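Local coordinates for protein ubiquitin-conjugating enzyme E2 U (Homo sapiens, PDB 1YRV) that accepts activated ubiquitin from the E1 enzyme as a cysteine thioester and catalyses its covalent attachment to other proteins, through the conjugating core domain contained here, at residues 52-57 against 75-80; 30-35 against 122-127; 88-93 against 102-107; 81-86 against 118-123. All coordinates share one frame; numbering follows the deposited sequence.

Contact 1: 52-57 against 75-80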
loop_
_atom_site.group_PDB
_atom_site.type_symbol
_atom_site.label_atom_id
_atom_site.label_comp_id
_atom_site.label_asym_id
_atom_site.label_seq_id
_atom_site.Cartn_x
_atom_site.Cartn_y
_atom_site.Cartn_z
ATOM N N MET A 52 1.383 -4.492 16.632
ATOM C CA MET A 52 2.231 -4.476 15.475
ATOM C C MET A 52 1.366 -4.841 14.293
ATOM O O MET A 52 1.856 -5.184 13.217
ATOM C CB MET A 52 3.403 -5.428 15.607
ATOM C CG MET A 52 4.538 -4.809 16.376
ATOM S SD MET A 52 6.057 -5.665 15.984
ATOM C CE MET A 52 6.640 -4.688 14.684
ATOM N N MET A 53 0.066 -4.722 14.513
ATOM C CA MET A 53 -0.937 -5.029 13.512
ATOM C C MET A 53 -1.359 -3.809 12.709
ATOM O O MET A 53 -1.810 -3.936 11.568
ATOM C CB MET A 53 -2.187 -5.588 14.184
ATOM C CG MET A 53 -2.008 -6.936 14.865
ATOM S SD MET A 53 -1.896 -8.412 13.799
ATOM C CE MET A 53 -0.207 -8.848 14.007
ATOM N N GLU A 54 -1.228 -2.636 13.317
ATOM C CA GLU A 54 -1.648 -1.410 12.686
ATOM C C GLU A 54 -0.440 -0.598 12.294
ATOM O O GLU A 54 0.422 -0.321 13.130
ATOM C CB GLU A 54 -2.544 -0.605 13.639
ATOM C CG GLU A 54 -3.834 -1.304 14.088
ATOM C CD GLU A 54 -4.649 -1.827 12.907
ATOM O OE1 GLU A 54 -4.681 -1.148 11.844
ATOM O OE2 GLU A 54 -5.280 -2.909 13.025
ATOM N N TRP A 55 -0.372 -0.225 11.011
ATOM C CA TRP A 55 0.766 0.560 10.495
ATOM C C TRP A 55 0.406 1.830 9.768
ATOM O O TRP A 55 -0.641 1.933 9.134
ATOM C CB TRP A 55 1.587 -0.254 9.500
ATOM C CG TRP A 55 2.149 -1.446 10.088
ATOM C CD1 TRP A 55 1.472 -2.553 10.476
ATOM C CD2 TRP A 55 3.514 -1.630 10.487
ATOM N NE1 TRP A 55 2.334 -3.421 11.104
ATOM C CE2 TRP A 55 3.584 -2.880 11.120
ATOM C CE3 TRP A 55 4.678 -0.858 10.357
ATOM C CZ2 TRP A 55 4.776 -3.372 11.649
ATOM C CZ3 TRP A 55 5.869 -1.346 10.878
ATOM C CH2 TRP A 55 5.907 -2.606 11.517
ATOM N N GLU A 56 1.320 2.785 9.829
ATOM C CA GLU A 56 1.155 4.028 9.114
ATOM C C GLU A 56 2.297 4.106 8.120
ATOM O O GLU A 56 3.482 4.080 8.486
ATOM C CB GLU A 56 1.177 5.202 10.069
ATOM C CG GLU A 56 -0.157 5.429 10.734
ATOM C CD GLU A 56 -0.139 6.651 11.642
ATOM O OE1 GLU A 56 -1.162 6.921 12.311
ATOM O OE2 GLU A 56 0.906 7.337 11.685
ATOM N N VAL A 57 1.940 4.186 6.847
ATOM C CA VAL A 57 2.966 4.214 5.835
ATOM C C VAL A 57 2.867 5.337 4.810
ATOM O O VAL A 57 1.787 5.822 4.483
ATOM C CB VAL A 57 3.028 2.869 5.054
ATOM C CG1 VAL A 57 2.772 1.711 5.989
ATOM C CG2 VAL A 57 2.049 2.866 3.909
ATOM N N THR A 75 -2.581 3.235 5.454
ATOM C CA THR A 75 -2.564 2.533 6.722
ATOM C C THR A 75 -2.645 1.072 6.283
ATOM O O THR A 75 -3.330 0.728 5.297
ATOM C CB THR A 75 -3.766 2.830 7.674
ATOM O OG1 THR A 75 -4.979 2.412 7.053
ATOM C CG2 THR A 75 -3.834 4.274 8.042
ATOM N N ILE A 76 -1.941 0.207 7.006
ATOM C CA ILE A 76 -1.955 -1.224 6.690
ATOM C C ILE A 76 -2.379 -1.985 7.950
ATOM O O ILE A 76 -1.716 -1.910 8.989
ATOM C CB ILE A 76 -0.551 -1.707 6.228
ATOM C CG1 ILE A 76 -0.127 -0.901 4.987
ATOM C CG2 ILE A 76 -0.564 -3.209 5.951
ATOM C CD1 ILE A 76 1.145 -1.374 4.369
ATOM N N HIS A 77 -3.503 -2.679 7.857
ATOM C CA HIS A 77 -4.007 -3.447 8.963
ATOM C C HIS A 77 -3.817 -4.933 8.733
ATOM O O HIS A 77 -4.424 -5.525 7.849
ATOM C CB HIS A 77 -5.483 -3.161 9.168
ATOM C CG HIS A 77 -6.191 -4.227 9.941
ATOM N ND1 HIS A 77 -5.961 -4.453 11.281
ATOM C CD2 HIS A 77 -7.090 -5.162 9.549
ATOM C CE1 HIS A 77 -6.687 -5.480 11.682
ATOM N NE2 HIS A 77 -7.380 -5.930 10.652
ATOM N N PHE A 78 -2.913 -5.509 9.509
ATOM C CA PHE A 78 -2.671 -6.945 9.488
ATOM C C PHE A 78 -3.633 -7.601 10.487
ATOM O O PHE A 78 -4.198 -6.930 11.366
ATOM C CB PHE A 78 -1.261 -7.259 9.941
ATOM C CG PHE A 78 -0.225 -6.837 8.970
ATOM C CD1 PHE A 78 0.378 -5.595 9.081
ATOM C CD2 PHE A 78 0.162 -7.694 7.932
ATOM C CE1 PHE A 78 1.356 -5.207 8.172
ATOM C CE2 PHE A 78 1.141 -7.319 7.005
ATOM C CZ PHE A 78 1.752 -6.080 7.116
ATOM N N THR A 79 -3.808 -8.906 10.345
ATOM C CA THR A 79 -4.645 -9.692 11.231
ATOM C C THR A 79 -3.789 -10.834 11.840
ATOM O O THR A 79 -2.709 -11.171 11.332
ATOM C CB THR A 79 -5.768 -10.364 10.462
ATOM O OG1 THR A 79 -5.201 -11.364 9.598
ATOM C CG2 THR A 79 -6.554 -9.352 9.644
ATOM N N SER A 80 -4.314 -11.448 12.895
ATOM C CA SER A 80 -3.652 -12.543 13.577
ATOM C C SER A 80 -3.471 -13.730 12.635
ATOM O O SER A 80 -2.824 -14.709 12.973
ATOM C CB SER A 80 -4.459 -12.940 14.832
ATOM O OG SER A 80 -5.816 -13.211 14.460
#
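Trp55 on its strand and Phe78 just beyond the end of the next bring their rings together obliquely: Trp55 CD1 lies 3.5 Å from Phe78 CE1, at the edge of the phenyl ring, with the planes 78° apart. The indole is held in that attitude by its own chain, Trp55 NE1 donating to Met52 O at 2.8 Å from above the carbonyl plane. Beside it, Ile76 fills the dip between Trp55 and Val57; its CD1 rests 3.8 Å from Val57 CG1, the two side chains crossing at about a right angle. At the other end Met53, its chain folded at chi2 (-75°), lays SD along the backbone of 78-80, 3.6 Å from Thr79 C. Glu54 and His77 project from the reverse face, carboxylate and imidazole nearly coplanar; His77 ND1 donates to Glu54 OE2, though the modelled length of 2.4 Å is doubtful. Trp55 and Ile76 form a hydrogen-bonded pair, and Phe78 N continues the ladder to Met53 O at 2.8 Å. This hairpin, strands 54-60 and 71-77, is the middle of the four-stranded antiparallel sheet of the E2 fold, flanked by strands 43-47 and 88-91; the face carrying Trp55 packs on helices 23-38 and 124-135.

Contact 2: 30-35 against 122-127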
loop_
_atom_site.group_PDB
_atom_site.type_symbol
_atom_site.label_atom_id
_atom_site.label_comp_id
_atom_site.label_asym_id
_atom_site.label_seq_id
_atom_site.Cartn_x
_atom_site.Cartn_y
_atom_site.Cartn_z
ATOM N N ARG A 30 9.983 -9.772 12.914
ATOM C CA ARG A 30 11.113 -10.068 12.054
ATOM C C ARG A 30 11.059 -9.121 10.850
ATOM O O ARG A 30 12.017 -8.415 10.582
ATOM C CB ARG A 30 11.069 -11.513 11.579
ATOM C CG ARG A 30 12.099 -11.819 10.505
ATOM C CD ARG A 30 11.590 -12.919 9.535
ATOM N NE ARG A 30 10.344 -12.531 8.891
ATOM C CZ ARG A 30 9.492 -13.376 8.306
ATOM N NH1 ARG A 30 8.343 -12.948 7.723
ATOM N NH2 ARG A 30 9.788 -14.657 8.282
ATOM N N ASP A 31 9.939 -9.092 10.133
ATOM C CA ASP A 31 9.813 -8.207 8.989
ATOM C C ASP A 31 10.225 -6.768 9.249
ATOM O O ASP A 31 10.854 -6.155 8.402
ATOM C CB ASP A 31 8.381 -8.183 8.483
ATOM C CG ASP A 31 7.989 -9.453 7.757
ATOM O OD1 ASP A 31 8.861 -10.326 7.558
ATOM O OD2 ASP A 31 6.792 -9.565 7.388
ATOM N N PHE A 32 9.828 -6.210 10.386
ATOM C CA PHE A 32 10.179 -4.829 10.716
ATOM C C PHE A 32 11.682 -4.643 10.872
ATOM O O PHE A 32 12.240 -3.648 10.430
ATOM C CB PHE A 32 9.491 -4.406 11.997
ATOM C CG PHE A 32 9.486 -2.925 12.227
ATOM C CD1 PHE A 32 9.452 -2.418 13.521
ATOM C CD2 PHE A 32 9.491 -2.026 11.161
ATOM C CE1 PHE A 32 9.422 -1.023 13.751
ATOM C CE2 PHE A 32 9.462 -0.630 11.387
ATOM C CZ PHE A 32 9.428 -0.135 12.677
ATOM N N CYS A 33 12.351 -5.594 11.509
ATOM C CA CYS A 33 13.808 -5.494 11.649
ATOM C C CYS A 33 14.447 -5.487 10.256
ATOM O O CYS A 33 15.414 -4.778 10.018
ATOM C CB CYS A 33 14.374 -6.684 12.415
ATOM S SG CYS A 33 13.918 -6.732 14.126
ATOM N N ASP A 34 13.895 -6.292 9.353
ATOM C CA ASP A 34 14.396 -6.383 7.996
ATOM C C ASP A 34 14.202 -5.086 7.227
ATOM O O ASP A 34 15.065 -4.670 6.475
ATOM C CB ASP A 34 13.679 -7.499 7.246
ATOM C CG ASP A 34 14.142 -8.870 7.650
ATOM O OD1 ASP A 34 13.498 -9.852 7.191
ATOM O OD2 ASP A 34 15.138 -8.982 8.409
ATOM N N LEU A 35 13.044 -4.484 7.426
ATOM C CA LEU A 35 12.671 -3.261 6.777
ATOM C C LEU A 35 13.630 -2.196 7.244
ATOM O O LEU A 35 14.164 -1.439 6.443
ATOM C CB LEU A 35 11.263 -2.889 7.172
ATOM C CG LEU A 35 10.446 -2.162 6.127
ATOM C CD1 LEU A 35 9.999 -0.841 6.676
ATOM C CD2 LEU A 35 11.231 -2.041 4.847
ATOM N N TYR A 122 5.260 -12.890 0.737
ATOM C CA TYR A 122 5.071 -11.458 0.826
ATOM C C TYR A 122 5.345 -10.953 2.250
ATOM O O TYR A 122 4.552 -11.195 3.145
ATOM C CB TYR A 122 3.648 -11.105 0.469
ATOM C CG TYR A 122 3.398 -10.919 -1.000
ATOM C CD1 TYR A 122 3.877 -9.799 -1.663
ATOM C CD2 TYR A 122 2.634 -11.839 -1.711
ATOM C CE1 TYR A 122 3.592 -9.589 -3.000
ATOM C CE2 TYR A 122 2.340 -11.653 -3.045
ATOM C CZ TYR A 122 2.822 -10.524 -3.694
ATOM O OH TYR A 122 2.575 -10.311 -5.033
ATOM N N THR A 123 6.451 -10.252 2.455
ATOM C CA THR A 123 6.791 -9.691 3.768
ATOM C C THR A 123 6.461 -8.192 3.796
ATOM O O THR A 123 6.162 -7.607 2.764
ATOM C CB THR A 123 8.279 -9.814 4.048
ATOM O OG1 THR A 123 8.982 -9.037 3.074
ATOM C CG2 THR A 123 8.727 -11.280 3.953
ATOM N N LEU A 124 6.531 -7.558 4.965
ATOM C CA LEU A 124 6.246 -6.123 5.025
ATOM C C LEU A 124 6.989 -5.356 3.922
ATOM O O LEU A 124 6.414 -4.453 3.316
ATOM C CB LEU A 124 6.629 -5.540 6.393
ATOM C CG LEU A 124 6.280 -4.073 6.730
ATOM C CD1 LEU A 124 4.793 -3.842 6.683
ATOM C CD2 LEU A 124 6.800 -3.722 8.137
ATOM N N SER A 125 8.264 -5.704 3.697
ATOM C CA SER A 125 9.108 -5.084 2.667
ATOM C C SER A 125 8.558 -5.291 1.258
ATOM O O SER A 125 8.500 -4.362 0.483
ATOM C CB SER A 125 10.535 -5.642 2.720
ATOM O OG SER A 125 11.160 -5.324 3.937
ATOM N N SER A 126 8.186 -6.525 0.945
ATOM C CA SER A 126 7.642 -6.887 -0.358
ATOM C C SER A 126 6.438 -6.069 -0.664
ATOM O O SER A 126 6.320 -5.452 -1.723
ATOM C CB SER A 126 7.188 -8.339 -0.386
ATOM O OG SER A 126 8.279 -9.201 -0.421
ATOM N N ILE A 127 5.509 -6.118 0.276
ATOM C CA ILE A 127 4.259 -5.397 0.172
ATOM C C ILE A 127 4.500 -3.913 -0.078
ATOM O O ILE A 127 3.814 -3.291 -0.879
ATOM C CB ILE A 127 3.473 -5.557 1.468
ATOM C CG1 ILE A 127 3.286 -7.069 1.758
ATOM C CG2 ILE A 127 2.215 -4.718 1.384
ATOM C CD1 ILE A 127 2.591 -7.356 3.057
HETATM O O HOH W 1 10.137 -7.343 5.689
#
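Asp31 takes the backbone N-H of Leu124, the first residue of helix 124-135, on its OD2 (3.2 Å), well above the carboxylate plane; Tyr82 OH is a second partner of that oxygen. Asp31 OD1 is gripped side-on by Arg30 through NE and NH1, both from the same face of the plane; the NH1 contact to OD1, 2.7 Å, is a salt bridge. The start of helix 124-135 probably stabilises the charge of Asp31. Thr123 is the N-cap of that helix, its OG1 accepting a weak bond from Ser126 N, while its CB lies 3.6 Å from Asp31 OD1. One water joins the backbones, donating to Asp31 O (3.0 Å) and accepting from Ser125 N. The apolar contacts are loose, Leu124 CD2 lying 4.4 Å from both Phe32 CD2 and Leu35 CG. Leu35 CD2 also comes 3.4 Å from the hydroxyl Ser125 OG. The contact joins helix 23-38 to the start of helix 124-135, with Trp55 of strand 54-60 packing against Phe32 and Phe78, just after strand 71-77, against Leu124.

Contact 3: 88-93 against 102-107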
loop_
_atom_site.group_PDB
_atom_site.type_symbol
_atom_site.label_atom_id
_atom_site.label_comp_id
_atom_site.label_asym_id
_atom_site.label_seq_id
_atom_site.Cartn_x
_atom_site.Cartn_y
_atom_site.Cartn_z
ATOM N N VAL A 88 -4.887 -5.456 5.238
ATOM C CA VAL A 88 -5.862 -4.635 4.533
ATOM C C VAL A 88 -5.194 -3.260 4.394
ATOM O O VAL A 88 -4.799 -2.645 5.391
ATOM C CB VAL A 88 -7.157 -4.423 5.316
ATOM C CG1 VAL A 88 -8.016 -3.388 4.585
ATOM C CG2 VAL A 88 -7.936 -5.743 5.467
ATOM N N VAL A 89 -5.067 -2.785 3.165
ATOM C CA VAL A 89 -4.442 -1.495 2.926
ATOM C C VAL A 89 -5.518 -0.483 2.514
ATOM O O VAL A 89 -6.400 -0.770 1.684
ATOM C CB VAL A 89 -3.353 -1.591 1.792
ATOM C CG1 VAL A 89 -2.854 -0.204 1.412
ATOM C CG2 VAL A 89 -2.186 -2.462 2.248
ATOM N N LYS A 90 -5.439 0.692 3.117
ATOM C CA LYS A 90 -6.360 1.751 2.806
ATOM C C LYS A 90 -5.659 3.079 2.725
ATOM O O LYS A 90 -4.694 3.339 3.454
ATOM C CB LYS A 90 -7.453 1.838 3.853
ATOM C CG LYS A 90 -8.468 0.736 3.739
ATOM C CD LYS A 90 -9.432 0.760 4.915
ATOM C CE LYS A 90 -10.452 -0.377 4.795
ATOM N NZ LYS A 90 -11.180 -0.314 3.457
ATOM N N PHE A 91 -6.155 3.914 1.813
ATOM C CA PHE A 91 -5.636 5.255 1.627
ATOM C C PHE A 91 -6.271 6.127 2.691
ATOM O O PHE A 91 -7.483 6.169 2.802
ATOM C CB PHE A 91 -6.016 5.763 0.244
ATOM C CG PHE A 91 -4.906 5.697 -0.721
ATOM C CD1 PHE A 91 -3.997 6.723 -0.795
ATOM C CD2 PHE A 91 -4.739 4.581 -1.533
ATOM C CE1 PHE A 91 -2.921 6.643 -1.644
ATOM C CE2 PHE A 91 -3.660 4.486 -2.394
ATOM C CZ PHE A 91 -2.753 5.521 -2.455
ATOM N N ILE A 92 -5.454 6.815 3.476
ATOM C CA ILE A 92 -5.976 7.673 4.524
ATOM C C ILE A 92 -6.961 8.673 3.922
ATOM O O ILE A 92 -8.067 8.862 4.444
ATOM C CB ILE A 92 -4.822 8.394 5.261
ATOM C CG1 ILE A 92 -4.153 7.406 6.219
ATOM C CG2 ILE A 92 -5.343 9.612 6.007
ATOM C CD1 ILE A 92 -2.692 7.666 6.479
ATOM N N THR A 93 -6.565 9.305 2.814
ATOM C CA THR A 93 -7.439 10.256 2.129
ATOM C C THR A 93 -7.650 9.759 0.715
ATOM O O THR A 93 -6.714 9.730 -0.076
ATOM C CB THR A 93 -6.832 11.657 2.069
ATOM O OG1 THR A 93 -6.380 12.037 3.370
ATOM C CG2 THR A 93 -7.877 12.651 1.638
ATOM N N PRO A 102 -12.876 4.698 -5.136
ATOM C CA PRO A 102 -13.230 6.063 -4.737
ATOM C C PRO A 102 -14.115 6.123 -3.499
ATOM O O PRO A 102 -14.187 7.160 -2.834
ATOM C CB PRO A 102 -13.908 6.609 -5.983
ATOM C CG PRO A 102 -14.617 5.381 -6.529
ATOM C CD PRO A 102 -13.574 4.304 -6.379
ATOM N N HIS A 103 -14.746 4.991 -3.179
ATOM C CA HIS A 103 -15.642 4.880 -2.034
ATOM C C HIS A 103 -14.997 4.253 -0.783
ATOM O O HIS A 103 -15.281 4.661 0.349
ATOM C CB HIS A 103 -16.881 4.077 -2.457
ATOM C CG HIS A 103 -18.107 4.394 -1.658
ATOM N ND1 HIS A 103 -18.613 3.542 -0.700
ATOM C CD2 HIS A 103 -18.887 5.501 -1.630
ATOM C CE1 HIS A 103 -19.650 4.112 -0.111
ATOM N NE2 HIS A 103 -19.837 5.302 -0.655
ATOM N N THR A 104 -14.116 3.278 -1.004
ATOM C CA THR A 104 -13.421 2.550 0.061
ATOM C C THR A 104 -12.009 3.055 0.360
ATOM O O THR A 104 -11.443 2.722 1.403
ATOM C CB THR A 104 -13.275 1.065 -0.308
ATOM O OG1 THR A 104 -14.512 0.587 -0.842
ATOM C CG2 THR A 104 -12.884 0.234 0.914
ATOM N N GLY A 105 -11.437 3.832 -0.562
ATOM C CA GLY A 105 -10.086 4.341 -0.385
ATOM C C GLY A 105 -9.097 3.192 -0.459
ATOM O O GLY A 105 -7.905 3.347 -0.213
ATOM N N GLN A 106 -9.615 2.027 -0.809
ATOM C CA GLN A 106 -8.817 0.838 -0.913
ATOM C C GLN A 106 -8.312 0.602 -2.332
ATOM O O GLN A 106 -9.065 0.635 -3.304
ATOM C CB GLN A 106 -9.655 -0.343 -0.451
ATOM C CG GLN A 106 -8.870 -1.544 -0.041
ATOM C CD GLN A 106 -9.683 -2.476 0.849
ATOM O OE1 GLN A 106 -9.538 -3.698 0.800
ATOM N NE2 GLN A 106 -10.534 -1.893 1.681
ATOM N N PRO A 107 -7.014 0.336 -2.459
ATOM C CA PRO A 107 -6.370 0.081 -3.750
ATOM C C PRO A 107 -6.629 -1.320 -4.309
ATOM O O PRO A 107 -6.442 -2.279 -3.603
ATOM C CB PRO A 107 -4.902 0.293 -3.432
ATOM C CG PRO A 107 -4.793 -0.182 -2.012
ATOM C CD PRO A 107 -6.032 0.362 -1.357
#
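Phe91 N donates to Gly105 O at 2.7 Å, a nearly straight bond (160° at the hydrogen) that ties the end of strand 88-91 to the loop leading toward the predicted active-site Cys108. The two chains run about crosswise, 98° between their end-to-end directions, and come nearest at Lys90 and Gln106, whose CA atoms are 4.5 Å apart. Gly105 takes a positive phi (68°) where it lies close to the strand. The accepting oxygen also lies in the plane of the Phe91 ring, at its edge, and Gly105 O is 3.1 Å from Phe91 CB. Pro107 turns its ring onto the strand: Pro107 CD sits 3.3 Å from Val89 O, and Pro107 CG touches Val89 CG1 at 3.9 Å, the two side chains crossing at about a right angle. Gln106 sends CG to within 3.1 Å of Val89 O. Lys90, extended until a bend at its last torsion, brings NZ to 3.1 Å from Thr104 CG2. Chemically, then, one backbone bond and the packing of Pro107, whose side chain is about 6 Å from that of Cys108, join the loop before the predicted thioester residue to strand 88-91, an outermost strand of the sheet.

Contact 4: 81-86 against 118-123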
loop_
_atom_site.group_PDB
_atom_site.type_symbol
_atom_site.label_atom_id
_atom_site.label_comp_id
_atom_site.label_asym_id
_atom_site.label_seq_id
_atom_site.Cartn_x
_atom_site.Cartn_y
_atom_site.Cartn_z
ATOM N N GLU A 81 -4.022 -13.632 11.431
ATOM C CA GLU A 81 -3.887 -14.707 10.435
ATOM C C GLU A 81 -2.679 -14.407 9.554
ATOM O O GLU A 81 -2.269 -15.246 8.773
ATOM C CB GLU A 81 -5.124 -14.751 9.530
ATOM C CG GLU A 81 -6.399 -14.546 10.286
ATOM C CD GLU A 81 -6.579 -15.620 11.292
ATOM O OE1 GLU A 81 -6.629 -16.784 10.823
ATOM O OE2 GLU A 81 -6.648 -15.309 12.515
ATOM N N TYR A 82 -2.090 -13.229 9.720
ATOM C CA TYR A 82 -0.999 -12.840 8.866
ATOM C C TYR A 82 -0.007 -13.873 8.469
ATOM O O TYR A 82 0.508 -14.665 9.275
ATOM C CB TYR A 82 -0.204 -11.654 9.378
ATOM C CG TYR A 82 1.031 -11.377 8.531
ATOM C CD1 TYR A 82 0.928 -11.152 7.164
ATOM C CD2 TYR A 82 2.293 -11.327 9.101
ATOM C CE1 TYR A 82 2.045 -10.872 6.381
ATOM C CE2 TYR A 82 3.424 -11.046 8.328
ATOM C CZ TYR A 82 3.283 -10.815 6.961
ATOM O OH TYR A 82 4.404 -10.496 6.230
ATOM N N ASN A 83 0.252 -13.737 7.161
ATOM C CA ASN A 83 1.150 -14.499 6.338
ATOM C C ASN A 83 0.248 -15.545 5.682
ATOM O O ASN A 83 0.497 -15.925 4.559
ATOM C CB ASN A 83 2.251 -14.929 7.273
ATOM C CG ASN A 83 3.024 -16.087 6.805
ATOM O OD1 ASN A 83 2.560 -17.177 6.962
ATOM N ND2 ASN A 83 4.230 -15.870 6.265
ATOM N N TYR A 84 -0.835 -15.953 6.333
ATOM C CA TYR A 84 -1.758 -16.869 5.672
ATOM C C TYR A 84 -2.764 -15.968 4.932
ATOM O O TYR A 84 -3.433 -16.399 3.997
ATOM C CB TYR A 84 -2.531 -17.726 6.672
ATOM C CG TYR A 84 -1.759 -18.916 7.175
ATOM C CD1 TYR A 84 -1.326 -19.915 6.300
ATOM C CD2 TYR A 84 -1.330 -18.970 8.497
ATOM C CE1 TYR A 84 -0.465 -20.921 6.732
ATOM C CE2 TYR A 84 -0.474 -19.956 8.930
ATOM C CZ TYR A 84 -0.043 -20.928 8.036
ATOM O OH TYR A 84 0.823 -21.888 8.477
ATOM N N ALA A 85 -2.851 -14.714 5.367
ATOM C CA ALA A 85 -3.768 -13.740 4.807
ATOM C C ALA A 85 -3.113 -12.386 4.640
ATOM O O ALA A 85 -2.299 -11.972 5.478
ATOM C CB ALA A 85 -4.972 -13.588 5.717
ATOM N N PRO A 86 -3.498 -11.661 3.573
ATOM C CA PRO A 86 -2.969 -10.322 3.265
ATOM C C PRO A 86 -3.462 -9.234 4.210
ATOM O O PRO A 86 -4.561 -9.303 4.744
ATOM C CB PRO A 86 -3.461 -10.055 1.831
ATOM C CG PRO A 86 -4.788 -10.854 1.757
ATOM C CD PRO A 86 -4.368 -12.153 2.477
ATOM N N TRP A 118 -2.350 -14.149 -3.255
ATOM C CA TRP A 118 -1.560 -13.947 -2.055
ATOM C C TRP A 118 -0.429 -14.967 -2.019
ATOM O O TRP A 118 -0.528 -16.044 -2.593
ATOM C CB TRP A 118 -2.430 -14.099 -0.815
ATOM C CG TRP A 118 -1.647 -14.030 0.447
ATOM C CD1 TRP A 118 -1.508 -15.018 1.391
ATOM C CD2 TRP A 118 -0.893 -12.913 0.919
ATOM N NE1 TRP A 118 -0.718 -14.578 2.415
ATOM C CE2 TRP A 118 -0.326 -13.283 2.158
ATOM C CE3 TRP A 118 -0.638 -11.624 0.415
ATOM C CZ2 TRP A 118 0.470 -12.426 2.908
ATOM C CZ3 TRP A 118 0.159 -10.763 1.162
ATOM C CH2 TRP A 118 0.703 -11.173 2.401
ATOM N N ASN A 119 0.663 -14.619 -1.360
ATOM C CA ASN A 119 1.785 -15.536 -1.273
ATOM C C ASN A 119 2.427 -15.320 0.094
ATOM O O ASN A 119 2.673 -14.179 0.501
ATOM C CB ASN A 119 2.785 -15.243 -2.395
ATOM C CG ASN A 119 3.814 -16.333 -2.556
ATOM O OD1 ASN A 119 4.583 -16.645 -1.642
ATOM N ND2 ASN A 119 3.833 -16.935 -3.728
ATOM N N THR A 120 2.718 -16.401 0.801
ATOM C CA THR A 120 3.300 -16.245 2.131
ATOM C C THR A 120 4.711 -15.695 2.105
ATOM O O THR A 120 5.331 -15.478 3.147
ATOM C CB THR A 120 3.296 -17.555 2.931
ATOM O OG1 THR A 120 4.164 -18.501 2.294
ATOM C CG2 THR A 120 1.881 -18.113 3.035
ATOM N N ASN A 121 5.207 -15.464 0.897
ATOM C CA ASN A 121 6.539 -14.915 0.698
ATOM C C ASN A 121 6.475 -13.419 0.747
ATOM O O ASN A 121 7.504 -12.757 0.752
ATOM C CB ASN A 121 7.074 -15.319 -0.648
ATOM C CG ASN A 121 7.573 -16.729 -0.659
ATOM O OD1 ASN A 121 6.918 -17.657 -0.148
ATOM N ND2 ASN A 121 8.750 -16.917 -1.237
ATOM N N TYR A 122 5.260 -12.890 0.737
ATOM C CA TYR A 122 5.071 -11.458 0.826
ATOM C C TYR A 122 5.345 -10.953 2.250
ATOM O O TYR A 122 4.552 -11.195 3.145
ATOM C CB TYR A 122 3.648 -11.105 0.469
ATOM C CG TYR A 122 3.398 -10.919 -1.000
ATOM C CD1 TYR A 122 3.877 -9.799 -1.663
ATOM C CD2 TYR A 122 2.634 -11.839 -1.711
ATOM C CE1 TYR A 122 3.592 -9.589 -3.000
ATOM C CE2 TYR A 122 2.340 -11.653 -3.045
ATOM C CZ TYR A 122 2.822 -10.524 -3.694
ATOM O OH TYR A 122 2.575 -10.311 -5.033
ATOM N N THR A 123 6.451 -10.252 2.455
ATOM C CA THR A 123 6.791 -9.691 3.768
ATOM C C THR A 123 6.461 -8.192 3.796
ATOM O O THR A 123 6.162 -7.607 2.764
ATOM C CB THR A 123 8.279 -9.814 4.048
ATOM O OG1 THR A 123 8.982 -9.037 3.074
ATOM C CG2 THR A 123 8.727 -11.280 3.953
HETATM O O HOH W 2 5.734 -13.435 5.012
#
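Trp118 lays its indole flat against Pro86: Pro86 CB stands 3.9 Å from the centroid of the six-membered ring, 27° off the normal, a CH-pi contact, and Pro86 N lies over the same face. Thr120 N lies over the rim of the opposite face. With CG opposite the backbone N (chi1 175°), Trp118 points its NE1 edge at the turn of 81-86 and donates to Asn83 O at 2.8 Å; the bond is nearly straight and in the indole plane, although the donor stands above the plane of the carbonyl. Thr120 adds a methyl to that oxygen, Thr120 CG2 lying 3.0 Å from Asn83 O. Both segments are irregular loops of the E2 core: 81-86 leads from strand 71-77 to strand 88-91. The other loop, 118-123, makes a type I turn from Asn119 to Tyr122 and leads into helix 124-135. Tyr82 crosses Trp118 at about a right angle, Tyr82 CE1 being 4.1 Å from Trp118 CZ2. Its hydroxyl reaches past the indole, Tyr82 OH lying 3.2 Å from Tyr122 O, and also bonds Asp31 OD2 of helix 23-38. One water joins the two loops, accepting from Asn83 ND2 (3.1 Å) and donating to Thr120 O (2.8 Å) and Tyr122 O.

In the fold
Contacts 1 and 2 share an apolar layer: Trp55 CH2 lies 3.6 Å from Phe32 CD2 and Phe78 CZ lies 3.8 Å from Leu124 CD1, so the sheet face of one meets the helix pair of the other. Contacts 2 and 4 share Tyr122 and Thr123, and the 2.8 Å between Tyr82 OH and Asp31 OD2 links them a second time. Contact 3 extends the sheet of contact 1, with Val88 N 2.7 Å from His77 O and Thr75 N 2.9 Å from Lys90 O. It is the one beside the predicted catalytic Cys108; its centre is about 21 Å from that of contact 2 and about 20 Å from that of contact 4.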